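Long-range contacts in putative chitobiase (Bacteroides thetaiotaomicron, PDB 3HNM), which is of unknown function but, as a putative chitobiase fragment built on an F5/8 type C domain, may bind carbohydrate: residues Asn47-Gln52 against Glu159-Gly164; Gly81-Val86 against Glu124-Met129. One frame throughout, in Å; residues are numbered along the deposited sequence.

Contact 1. Residues Asn47-Gln52 against Glu159-Gly164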
ATOM      1  N   ASN A  47      -7.382  -0.511  -8.837  1.00 56.22           N
ATOM      2  CA  ASN A  47      -7.369  -1.772  -9.583  1.00 56.23           C
ATOM      3  C   ASN A  47      -6.084  -2.169 -10.321  1.00 54.50           C
ATOM      4  O   ASN A  47      -5.772  -3.357 -10.383  1.00 54.81           O
ATOM      5  CB  ASN A  47      -8.557  -1.818 -10.560  1.00 58.57           C
ATOM      6  CG  ASN A  47      -9.909  -1.776  -9.846  1.00 60.60           C
ATOM      7  OD1 ASN A  47     -10.147  -0.908  -8.990  1.00 61.49           O
ATOM      8  ND2 ASN A  47     -10.804  -2.703 -10.204  1.00 60.91           N
ATOM      9  N   ASN A  48      -5.334  -1.225 -10.885  1.00 51.83           N
ATOM     10  CA  ASN A  48      -4.115  -1.649 -11.577  1.00 52.09           C
ATOM     11  C   ASN A  48      -2.790  -0.997 -11.178  1.00 51.62           C
ATOM     12  O   ASN A  48      -2.753   0.134 -10.683  1.00 50.60           O
ATOM     13  CB  ASN A  48      -4.281  -1.548 -13.102  1.00 50.54           C
ATOM     14  CG  ASN A  48      -4.368  -0.118 -13.599  1.00 48.85           C
ATOM     15  OD1 ASN A  48      -5.322   0.601 -13.304  1.00 47.84           O
ATOM     16  ND2 ASN A  48      -3.366   0.299 -14.367  1.00 47.70           N
ATOM     17  N   PRO A  49      -1.676  -1.739 -11.356  1.00 51.52           N
ATOM     18  CA  PRO A  49      -0.333  -1.244 -11.028  1.00 51.83           C
ATOM     19  C   PRO A  49       0.157  -0.310 -12.144  1.00 52.69           C
ATOM     20  O   PRO A  49       1.294   0.172 -12.119  1.00 53.51           O
ATOM     21  CB  PRO A  49       0.510  -2.520 -10.957  1.00 51.00           C
ATOM     22  CG  PRO A  49      -0.484  -3.603 -10.683  1.00 50.83           C
ATOM     23  CD  PRO A  49      -1.652  -3.202 -11.542  1.00 51.14           C
ATOM     24  N   GLY A  50      -0.705  -0.084 -13.138  1.00 52.41           N
ATOM     25  CA  GLY A  50      -0.363   0.796 -14.250  1.00 50.47           C
ATOM     26  C   GLY A  50      -0.237   2.244 -13.794  1.00 48.98           C
ATOM     27  O   GLY A  50       0.545   3.023 -14.348  1.00 49.33           O
ATOM     28  N   THR A  51      -1.036   2.596 -12.790  1.00 46.24           N
ATOM     29  CA  THR A  51      -1.040   3.922 -12.193  1.00 44.00           C
ATOM     30  C   THR A  51      -0.202   3.761 -10.935  1.00 43.07           C
ATOM     31  O   THR A  51      -0.219   2.690 -10.314  1.00 43.66           O
ATOM     32  CB  THR A  51      -2.430   4.328 -11.751  1.00 44.40           C
ATOM     33  OG1 THR A  51      -2.892   3.392 -10.771  1.00 43.48           O
ATOM     34  CG2 THR A  51      -3.384   4.336 -12.924  1.00 43.41           C
ATOM     35  N   GLN A  52       0.506   4.816 -10.536  1.00 40.06           N
ATOM     36  CA  GLN A  52       1.372   4.734  -9.355  1.00 36.18           C
ATOM     37  C   GLN A  52       1.116   5.815  -8.318  1.00 34.83           C
ATOM     38  O   GLN A  52       0.210   6.628  -8.453  1.00 35.94           O
ATOM     39  CB  GLN A  52       2.841   4.829  -9.779  1.00 32.03           C
ATOM     40  CG  GLN A  52       3.243   6.251 -10.110  1.00 26.85           C
ATOM     41  CD  GLN A  52       4.611   6.356 -10.712  1.00 26.39           C
ATOM     42  OE1 GLN A  52       5.144   7.448 -10.874  1.00 24.21           O
ATOM     43  NE2 GLN A  52       5.190   5.223 -11.056  1.00 25.67           N
ATOM     44  N   GLU A 159       0.599  -0.596  -6.237  1.00 40.65           N
ATOM     45  CA  GLU A 159      -0.704  -0.863  -5.646  1.00 42.35           C
ATOM     46  C   GLU A 159      -0.690  -1.856  -4.469  1.00 43.21           C
ATOM     47  O   GLU A 159       0.248  -2.645  -4.310  1.00 42.86           O
ATOM     48  CB  GLU A 159      -1.634  -1.370  -6.727  1.00 42.69           C
ATOM     49  CG  GLU A 159      -3.043  -1.450  -6.294  1.00 46.49           C
ATOM     50  CD  GLU A 159      -3.966  -1.366  -7.457  1.00 49.99           C
ATOM     51  OE1 GLU A 159      -3.815  -2.231  -8.355  1.00 52.80           O
ATOM     52  OE2 GLU A 159      -4.828  -0.444  -7.485  1.00 49.79           O
ATOM     53  N   VAL A 160      -1.754  -1.818  -3.662  1.00 43.74           N
ATOM     54  CA  VAL A 160      -1.907  -2.676  -2.480  1.00 43.27           C
ATOM     55  C   VAL A 160      -3.149  -3.591  -2.538  1.00 44.93           C
ATOM     56  O   VAL A 160      -4.270  -3.114  -2.697  1.00 46.00           O
ATOM     57  CB  VAL A 160      -1.980  -1.800  -1.200  1.00 41.55           C
ATOM     58  CG1 VAL A 160      -2.950  -0.669  -1.408  1.00 39.99           C
ATOM     59  CG2 VAL A 160      -2.417  -2.632  -0.005  1.00 41.67           C
ATOM     60  N   TYR A 161      -2.943  -4.901  -2.398  1.00 46.73           N
ATOM     61  CA  TYR A 161      -4.030  -5.892  -2.440  1.00 47.57           C
ATOM     62  C   TYR A 161      -4.358  -6.418  -1.041  1.00 48.33           C
ATOM     63  O   TYR A 161      -3.503  -6.409  -0.150  1.00 48.39           O
ATOM     64  CB  TYR A 161      -3.616  -7.077  -3.323  1.00 46.71           C
ATOM     65  CG  TYR A 161      -3.079  -6.665  -4.667  1.00 47.56           C
ATOM     66  CD1 TYR A 161      -3.891  -5.970  -5.572  1.00 47.62           C
ATOM     67  CD2 TYR A 161      -1.756  -6.945  -5.030  1.00 47.43           C
ATOM     68  CE1 TYR A 161      -3.413  -5.556  -6.809  1.00 49.11           C
ATOM     69  CE2 TYR A 161      -1.259  -6.535  -6.270  1.00 49.52           C
ATOM     70  CZ  TYR A 161      -2.100  -5.835  -7.160  1.00 49.83           C
ATOM     71  OH  TYR A 161      -1.636  -5.407  -8.391  1.00 50.22           O
ATOM     72  N   ALA A 162      -5.590  -6.891  -0.857  1.00 48.83           N
ATOM     73  CA  ALA A 162      -6.017  -7.438   0.431  1.00 49.00           C
ATOM     74  C   ALA A 162      -7.063  -8.527   0.242  1.00 49.92           C
ATOM     75  O   ALA A 162      -8.078  -8.302  -0.417  1.00 52.00           O
ATOM     76  CB  ALA A 162      -6.574  -6.331   1.307  1.00 48.70           C
ATOM     77  N   TRP A 163      -6.810  -9.704   0.814  1.00 50.30           N
ATOM     78  CA  TRP A 163      -7.733 -10.848   0.718  1.00 49.50           C
ATOM     79  C   TRP A 163      -8.500 -11.014   2.022  1.00 48.16           C
ATOM     80  O   TRP A 163      -8.070 -10.533   3.063  1.00 48.23           O
ATOM     81  CB  TRP A 163      -6.957 -12.139   0.430  1.00 50.25           C
ATOM     82  CG  TRP A 163      -6.362 -12.225  -0.962  1.00 51.93           C
ATOM     83  CD1 TRP A 163      -6.910 -12.842  -2.052  1.00 52.34           C
ATOM     84  CD2 TRP A 163      -5.115 -11.668  -1.407  1.00 51.51           C
ATOM     85  NE1 TRP A 163      -6.082 -12.707  -3.144  1.00 52.10           N
ATOM     86  CE2 TRP A 163      -4.975 -11.989  -2.775  1.00 51.40           C
ATOM     87  CE3 TRP A 163      -4.103 -10.927  -0.782  1.00 50.93           C
ATOM     88  CZ2 TRP A 163      -3.867 -11.597  -3.529  1.00 50.71           C
ATOM     89  CZ3 TRP A 163      -2.998 -10.536  -1.535  1.00 51.13           C
ATOM     90  CH2 TRP A 163      -2.891 -10.872  -2.893  1.00 50.53           C
ATOM     91  N   GLY A 164      -9.636 -11.697   1.973  1.00 48.37           N
ATOM     92  CA  GLY A 164     -10.400 -11.895   3.196  1.00 48.85           C
ATOM     93  C   GLY A 164     -11.892 -12.125   3.018  1.00 48.92           C
ATOM     94  O   GLY A 164     -12.454 -11.822   1.973  1.00 48.10           O
TER

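Contact 2. Residues Gly81-Val86 against Glu124-Met129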
ATOM      1  N   GLY A  81      -0.770  -7.654   0.476  1.00 41.16           N
ATOM      2  CA  GLY A  81       0.433  -7.491  -0.315  1.00 39.59           C
ATOM      3  C   GLY A  81       0.360  -6.241  -1.156  1.00 38.68           C
ATOM      4  O   GLY A  81      -0.629  -5.518  -1.115  1.00 38.38           O
ATOM      5  N   PHE A  82       1.407  -5.978  -1.920  1.00 38.50           N
ATOM      6  CA  PHE A  82       1.425  -4.799  -2.777  1.00 39.13           C
ATOM      7  C   PHE A  82       2.172  -5.129  -4.059  1.00 39.70           C
ATOM      8  O   PHE A  82       2.680  -6.240  -4.218  1.00 40.26           O
ATOM      9  CB  PHE A  82       2.090  -3.624  -2.040  1.00 37.71           C
ATOM     10  CG  PHE A  82       3.461  -3.941  -1.490  1.00 37.35           C
ATOM     11  CD1 PHE A  82       4.593  -3.855  -2.300  1.00 36.64           C
ATOM     12  CD2 PHE A  82       3.617  -4.339  -0.160  1.00 36.93           C
ATOM     13  CE1 PHE A  82       5.855  -4.157  -1.796  1.00 35.09           C
ATOM     14  CE2 PHE A  82       4.879  -4.646   0.355  1.00 35.73           C
ATOM     15  CZ  PHE A  82       6.000  -4.554  -0.464  1.00 35.22           C
ATOM     16  N   ALA A  83       2.233  -4.174  -4.976  1.00 39.12           N
ATOM     17  CA  ALA A  83       2.937  -4.387  -6.233  1.00 40.56           C
ATOM     18  C   ALA A  83       3.649  -3.119  -6.728  1.00 41.15           C
ATOM     19  O   ALA A  83       3.009  -2.124  -7.072  1.00 42.23           O
ATOM     20  CB  ALA A  83       1.963  -4.882  -7.293  1.00 40.17           C
ATOM     21  N   ASN A  84       4.974  -3.161  -6.761  1.00 38.80           N
ATOM     22  CA  ASN A  84       5.744  -2.032  -7.230  1.00 38.66           C
ATOM     23  C   ASN A  84       5.178  -1.502  -8.551  1.00 39.85           C
ATOM     24  O   ASN A  84       4.421  -2.194  -9.243  1.00 39.74           O
ATOM     25  CB  ASN A  84       7.210  -2.434  -7.390  1.00 37.76           C
ATOM     26  CG  ASN A  84       7.972  -2.358  -6.079  1.00 37.76           C
ATOM     27  OD1 ASN A  84       8.742  -3.264  -5.727  1.00 35.61           O
ATOM     28  ND2 ASN A  84       7.760  -1.264  -5.344  1.00 37.95           N
ATOM     29  N   PRO A  85       5.519  -0.251  -8.904  1.00 40.47           N
ATOM     30  CA  PRO A  85       5.034   0.359 -10.142  1.00 40.80           C
ATOM     31  C   PRO A  85       5.445  -0.432 -11.361  1.00 40.38           C
ATOM     32  O   PRO A  85       6.478  -1.102 -11.364  1.00 39.88           O
ATOM     33  CB  PRO A  85       5.668   1.739 -10.112  1.00 40.52           C
ATOM     34  CG  PRO A  85       5.668   2.043  -8.666  1.00 41.26           C
ATOM     35  CD  PRO A  85       6.198   0.757  -8.076  1.00 40.74           C
ATOM     36  N   VAL A  86       4.623  -0.333 -12.396  1.00 41.38           N
ATOM     37  CA  VAL A  86       4.862  -1.023 -13.653  1.00 43.36           C
ATOM     38  C   VAL A  86       4.396  -0.163 -14.823  1.00 44.64           C
ATOM     39  O   VAL A  86       3.307   0.428 -14.773  1.00 44.47           O
ATOM     40  CB  VAL A  86       4.095  -2.340 -13.700  1.00 43.33           C
ATOM     41  CG1 VAL A  86       2.594  -2.064 -13.704  1.00 42.35           C
ATOM     42  CG2 VAL A  86       4.512  -3.132 -14.915  1.00 42.70           C
ATOM     43  N   GLU A 124      10.194  -4.915  -7.357  1.00 45.92           N
ATOM     44  CA  GLU A 124       9.820  -6.326  -7.230  1.00 45.00           C
ATOM     45  C   GLU A 124       8.375  -6.429  -7.660  1.00 43.76           C
ATOM     46  O   GLU A 124       7.517  -5.754  -7.126  1.00 42.60           O
ATOM     47  CB  GLU A 124       9.927  -6.773  -5.785  1.00 45.99           C
ATOM     48  CG  GLU A 124       9.440  -8.176  -5.556  1.00 48.61           C
ATOM     49  CD  GLU A 124      10.359  -9.188  -6.175  1.00 50.55           C
ATOM     50  OE1 GLU A 124      11.585  -9.010  -6.037  1.00 52.15           O
ATOM     51  OE2 GLU A 124       9.871 -10.166  -6.784  1.00 52.43           O
ATOM     52  N   PRO A 125       8.085  -7.291  -8.628  1.00 44.39           N
ATOM     53  CA  PRO A 125       6.735  -7.493  -9.151  1.00 45.02           C
ATOM     54  C   PRO A 125       5.619  -7.393  -8.108  1.00 45.55           C
ATOM     55  O   PRO A 125       4.876  -6.399  -8.063  1.00 45.54           O
ATOM     56  CB  PRO A 125       6.835  -8.869  -9.796  1.00 46.71           C
ATOM     57  CG  PRO A 125       8.229  -8.830 -10.380  1.00 46.52           C
ATOM     58  CD  PRO A 125       9.026  -8.256  -9.217  1.00 45.91           C
ATOM     59  N   ASN A 126       5.482  -8.424  -7.279  1.00 43.97           N
ATOM     60  CA  ASN A 126       4.457  -8.412  -6.237  1.00 41.94           C
ATOM     61  C   ASN A 126       5.086  -8.910  -4.955  1.00 42.31           C
ATOM     62  O   ASN A 126       6.083  -9.627  -4.984  1.00 42.72           O
ATOM     63  CB  ASN A 126       3.279  -9.321  -6.594  1.00 39.54           C
ATOM     64  CG  ASN A 126       2.486  -8.830  -7.791  1.00 38.16           C
ATOM     65  OD1 ASN A 126       2.870  -9.032  -8.942  1.00 36.88           O
ATOM     66  ND2 ASN A 126       1.360  -8.194  -7.519  1.00 37.48           N
ATOM     67  N   VAL A 127       4.512  -8.500  -3.830  1.00 43.24           N
ATOM     68  CA  VAL A 127       4.981  -8.918  -2.513  1.00 43.61           C
ATOM     69  C   VAL A 127       3.763  -9.119  -1.631  1.00 45.02           C
ATOM     70  O   VAL A 127       3.187  -8.158  -1.125  1.00 44.69           O
ATOM     71  CB  VAL A 127       5.890  -7.876  -1.849  1.00 41.48           C
ATOM     72  CG1 VAL A 127       6.157  -8.281  -0.415  1.00 38.57           C
ATOM     73  CG2 VAL A 127       7.197  -7.766  -2.607  1.00 39.98           C
ATOM     74  N   ASN A 128       3.366 -10.381  -1.485  1.00 47.14           N
ATOM     75  CA  ASN A 128       2.212 -10.764  -0.675  1.00 47.62           C
ATOM     76  C   ASN A 128       2.717 -11.480   0.579  1.00 48.20           C
ATOM     77  O   ASN A 128       3.814 -12.045   0.586  1.00 47.96           O
ATOM     78  CB  ASN A 128       1.288 -11.688  -1.472  1.00 47.96           C
ATOM     79  CG  ASN A 128       0.666 -11.007  -2.678  1.00 48.93           C
ATOM     80  OD1 ASN A 128       0.069 -11.668  -3.523  1.00 49.41           O
ATOM     81  ND2 ASN A 128       0.791  -9.687  -2.758  1.00 50.11           N
HETATM   82  N   MSE A 129       1.913 -11.462   1.633  1.00 48.34           N
HETATM   83  CA  MSE A 129       2.302 -12.083   2.890  1.00 49.14           C
HETATM   84  C   MSE A 129       1.100 -12.726   3.582  1.00 48.43           C
HETATM   85  O   MSE A 129      -0.010 -12.200   3.523  1.00 48.11           O
HETATM   86  CB  MSE A 129       2.882 -11.006   3.795  1.00 51.11           C
HETATM   87  CG  MSE A 129       1.837  -9.945   4.154  1.00 55.54           C
HETATM   88 SE   MSE A 129       2.577  -8.206   4.596  1.00 61.04          SE
HETATM   89  CE  MSE A 129       2.713  -7.552   2.791  1.00 60.53           C
TER

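Contact 1. Residues Asn47-Gln52 against Glu159-Gly164
Asn47 turns its backbone, not its side chain, toward Glu159: its N lies 2.9 Å from Glu159 OE2, although the angle is too poor for a hydrogen bond. At the next residue, Asn48 N is 3.1 Å from Glu159 OE1, and the carboxylate thus lies beside the Asn47-Asn48 backbone. The group gets there on an extended side chain, with CG anti to the backbone N (chi1 -170°). Pro49 CG comes to Tyr161 OH at 3.1 Å, at the edge of the phenol ring and near its plane, the two side chains crossing at about a right angle. Thr51 OG1 turns back to hydrogen-bond Asp46. An alanine in place of Glu159 has no carboxylate, which would probably leave a gap beside the Asn47-Asn48 backbone and less negative charge near the bound magnesium, about 3 Å from the nearest atom of the glutamate side chain. Asn48 and Thr51 belong to that magnesium site, completed by Ser43, Asp46 and Gly158. The arrangement, a metal-holding loop packed against a strand of the beta-sandwich, recalls the structural metal sites of F5/8 type C and related carbohydrate-binding modules.

Contact 2. Residues Gly81-Val86 against Glu124-Met129
Gly81-Ala83 and Val127-Met129 run antiparallel, their short axes 176° apart in direction and 4.6 Å apart at closest approach, as neighbouring strands in one sheet of the F5/8 type C beta-sandwich. Phe82 and Val127 form the hydrogen-bonded pair: Phe82 N donates to Val127 O and Val127 N to Phe82 O, each over 2.9 Å. Gly81 and Asn128 make the adjoining non-hydrogen-bonded pair, and at the strand's last residue Ala83 CA makes a CA-H...O contact with Pro125 O, in the loop before strand 127-129.

On the inner face the Phe82 and Val127 side chains run alongside each other in the same direction. With chi1 at 53°, Phe82 CG is set over its own backbone, flanked by N and C, which stands the ring beside the isopropyl group. Val127 CB covers one face of the ring in a CH-pi contact, 3.9 Å from the centroid and displaced toward the rim. The same ring meets Trp117 edge-to-face and Phe141 from the opposing sheet, which places the pair in the sandwich core. Met129, present as selenomethionine, bends at its end and brings CE to 3.9 Å from Gly81 CA. Asn126 ND2 lies 3.4 Å from Ala83 CB, and both side chains touch Tyr161. Past the strand ends one side-chain bond links the segments: Asn84 OD1 accepts from Glu124 N over 2.7 Å, the donor tilted 24° from the carbonyl plane.

Overall arrangement
From the N terminus, the metal-site loop 47-52 comes first, then the end of strand 74-83, the start of strand 127-136 and finally strand 156-166. Contact 2 closes a loop of 37 intervening residues, and this lies wholly inside the 106-residue loop closed by contact 1; the two do not cross. Strand 74-83 runs between strands 127-136 and 156-166, so one sheet carries both contacts. Probable hydrogen bonds from Ala83 N to Glu159 O and from Tyr161 N to Gly81 O join them, while Val86 packs on Pro49. Together they join the magnesium-binding loop to strand 156-166, and that strand, through 74-83, to 127-136.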